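Local atomic coordinates of hypothetical protein (PDB entry 2OTM), a protein that is of unknown function but belongs to the YjgF/chorismate mutase-like family and is a putative endoribonuclease. Residues B[18-23]-B[76-81]. Sequence-based numbering, arbitrary orientation.
Sequences PEVAAA and AIAQLK
V20 packs against A78 and Q79, so that the extended loop 18-23 rests on one side of the helix segment 76-81. No direct hydrogen bond joins the two. The CB of V20 points toward the helix and splits into two methyls with different partners. CG1 lies anti to the backbone N (chi1 -179°) and reaches the carboxamide of Q79. It approaches obliquely from one face of the amide, displaced toward the oxygen, with V20 CG1 3.5 Å from Q79 CD. The 2.9 Å from V20 CG1 to Q79 OE1 is too short for normal packing, and this detail is doubtful. The other methyl turns to A78. V20 CG2 lies 3.7 Å from A78 O and 4.2 Å from A78 CB.

The methyl of A78 also meets P18. A78 CB is 3.3 Å from P18 O and 4.0 Å from P18 CD, so it touches both the carbonyl and the ring.

Helix 62-84 packs on the mixed sheet of the YjgF-like fold. L80 points away from the loop and touches L37 and T39 on strand 36-39 and L150 on strand 146-153. The loop, which links helix 6-12 to strand 30-33, meets the helix on a different side from L80.

Q79 adds a polar link. Its chain bends at chi2 (66°), which turns the amide toward the loop, and the side chains of Q79 and V20 cross at about a right angle. One water bridges the segments and donates to both carbonyl oxygens, 2.7 Å to A21 O and 2.6 Å to Q79 OE1. A weak hydrogen bond from Q42 NE2 also reaches Q79 OE1. The CB of K81 faces the loop segment, but the far end of its chain turns elsewhere, where NZ forms a salt bridge with E7 and a hydrogen bond to G85 O.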
ATOM      1  N   PRO B  18      19.989 -14.659   4.626  1.00 30.21           N
ATOM      2  CA  PRO B  18      19.824 -14.850   6.057  1.00 30.25           C
ATOM      3  C   PRO B  18      18.731 -15.846   6.362  1.00 30.19           C
ATOM      4  O   PRO B  18      17.951 -16.198   5.489  1.00 27.90           O
ATOM      5  CB  PRO B  18      19.409 -13.464   6.553  1.00 29.43           C
ATOM      6  CG  PRO B  18      18.786 -12.830   5.416  1.00 33.78           C
ATOM      7  CD  PRO B  18      19.453 -13.366   4.177  1.00 31.85           C
ATOM      8  N   GLU B  19      18.685 -16.268   7.614  1.00 31.57           N
ATOM      9  CA  GLU B  19      17.570 -17.036   8.132  1.00 33.36           C
ATOM     10  C   GLU B  19      16.348 -16.126   8.140  1.00 32.86           C
ATOM     11  O   GLU B  19      16.459 -14.942   8.419  1.00 33.25           O
ATOM     12  CB  GLU B  19      17.866 -17.534   9.550  1.00 33.97           C
ATOM     13  CG  GLU B  19      19.111 -18.410   9.638  1.00 42.43           C
ATOM     14  N   VAL B  20      15.195 -16.691   7.807  1.00 32.27           N
ATOM     15  CA  VAL B  20      13.963 -15.928   7.705  1.00 33.43           C
ATOM     16  C   VAL B  20      13.455 -15.558   9.098  1.00 33.85           C
ATOM     17  O   VAL B  20      13.309 -16.417   9.965  1.00 33.19           O
ATOM     18  CB  VAL B  20      12.883 -16.717   6.949  1.00 32.86           C
ATOM     19  CG1 VAL B  20      11.595 -15.897   6.823  1.00 35.52           C
ATOM     20  CG2 VAL B  20      13.411 -17.130   5.585  1.00 34.07           C
ATOM     21  N   ALA B  21      13.193 -14.276   9.317  1.00 32.43           N
ATOM     22  CA  ALA B  21      12.718 -13.813  10.614  1.00 33.56           C
ATOM     23  C   ALA B  21      11.268 -14.250  10.861  1.00 34.41           C
ATOM     24  O   ALA B  21      10.497 -14.493   9.934  1.00 36.20           O
ATOM     25  CB  ALA B  21      12.826 -12.312  10.721  1.00 32.54           C
ATOM     26  N   ALA B  22      10.917 -14.345  12.129  1.00 34.91           N
ATOM     27  CA  ALA B  22       9.555 -14.650  12.554  1.00 33.61           C
ATOM     28  C   ALA B  22       8.676 -13.414  12.375  1.00 33.15           C
ATOM     29  O   ALA B  22       9.157 -12.291  12.457  1.00 32.72           O
ATOM     30  CB  ALA B  22       9.546 -15.066  14.020  1.00 32.93           C
ATOM     31  N   ALA B  23       7.391 -13.636  12.135  1.00 32.41           N
ATOM     32  CA  ALA B  23       6.392 -12.557  12.142  1.00 30.69           C
ATOM     33  C   ALA B  23       6.395 -11.789  13.474  1.00 31.57           C
ATOM     34  O   ALA B  23       6.680 -12.366  14.516  1.00 31.43           O
ATOM     35  CB  ALA B  23       5.017 -13.133  11.850  1.00 29.10           C
ATOM     36  N   ALA B  76      13.958 -10.321   2.290  1.00 21.85           N
ATOM     37  CA  ALA B  76      12.770 -10.621   1.488  1.00 20.58           C
ATOM     38  C   ALA B  76      13.007 -11.752   0.479  1.00 22.58           C
ATOM     39  O   ALA B  76      12.126 -12.571   0.244  1.00 22.68           O
ATOM     40  CB  ALA B  76      12.269  -9.344   0.766  1.00 19.02           C
ATOM     41  N   ILE B  77      14.181 -11.770  -0.136  1.00 20.71           N
ATOM     42  CA  ILE B  77      14.546 -12.852  -1.094  1.00 21.75           C
ATOM     43  C   ILE B  77      14.669 -14.180  -0.358  1.00 22.27           C
ATOM     44  O   ILE B  77      14.241 -15.220  -0.857  1.00 21.89           O
ATOM     45  CB  ILE B  77      15.841 -12.498  -1.850  1.00 21.59           C
ATOM     46  CG1 ILE B  77      15.581 -11.265  -2.743  1.00 20.56           C
ATOM     47  CG2 ILE B  77      16.326 -13.677  -2.708  1.00 21.31           C
ATOM     48  CD1 ILE B  77      16.849 -10.621  -3.390  1.00 19.40           C
ATOM     49  N   ALA B  78      15.216 -14.153   0.858  1.00 22.20           N
ATOM     50  CA  ALA B  78      15.256 -15.351   1.688  1.00 23.69           C
ATOM     51  C   ALA B  78      13.832 -15.867   1.928  1.00 23.61           C
ATOM     52  O   ALA B  78      13.572 -17.080   1.881  1.00 22.72           O
ATOM     53  CB  ALA B  78      16.019 -15.091   3.010  1.00 24.47           C
ATOM     54  N   GLN B  79      12.899 -14.955   2.142  1.00 22.70           N
ATOM     55  CA  GLN B  79      11.518 -15.338   2.390  1.00 24.23           C
ATOM     56  C   GLN B  79      10.931 -16.005   1.146  1.00 24.44           C
ATOM     57  O   GLN B  79      10.233 -17.008   1.242  1.00 25.79           O
ATOM     58  CB  GLN B  79      10.703 -14.085   2.737  1.00 25.64           C
ATOM     59  CG  GLN B  79       9.250 -14.361   3.094  1.00 26.67           C
ATOM     60  CD  GLN B  79       9.165 -15.138   4.360  1.00 35.05           C
ATOM     61  OE1 GLN B  79       9.353 -14.579   5.433  1.00 38.85           O
ATOM     62  NE2 GLN B  79       8.920 -16.447   4.248  1.00 31.27           N
ATOM     63  N   LEU B  80      11.235 -15.443  -0.018  1.00 23.90           N
ATOM     64  CA  LEU B  80      10.725 -15.974  -1.283  1.00 24.15           C
ATOM     65  C   LEU B  80      11.312 -17.357  -1.526  1.00 24.26           C
ATOM     66  O   LEU B  80      10.604 -18.257  -1.987  1.00 25.53           O
ATOM     67  CB  LEU B  80      11.070 -15.048  -2.452  1.00 25.50           C
ATOM     68  CG  LEU B  80      10.407 -13.667  -2.461  1.00 22.46           C
ATOM     69  CD1 LEU B  80      10.907 -12.890  -3.653  1.00 23.36           C
ATOM     70  CD2 LEU B  80       8.875 -13.780  -2.456  1.00 21.23           C
ATOM     71  N   LYS B  81      12.593 -17.523  -1.220  1.00 23.08           N
ATOM     72  CA  LYS B  81      13.234 -18.821  -1.426  1.00 25.70           C
ATOM     73  C   LYS B  81      12.620 -19.902  -0.547  1.00 28.62           C
ATOM     74  O   LYS B  81      12.494 -21.069  -0.954  1.00 25.60           O
ATOM     75  CB  LYS B  81      14.732 -18.762  -1.135  1.00 27.57           C
ATOM     76  CG  LYS B  81      15.418 -20.133  -1.362  1.00 30.78           C
ATOM     77  CD  LYS B  81      16.814 -20.011  -1.889  1.00 29.66           C
ATOM     78  CE  LYS B  81      17.512 -21.383  -1.951  1.00 29.08           C
ATOM     79  NZ  LYS B  81      17.185 -22.189  -3.178  1.00 20.97           N
TER
HETATM   80  O   HOH W   1       9.592 -13.213   7.678  1.00 33.49           O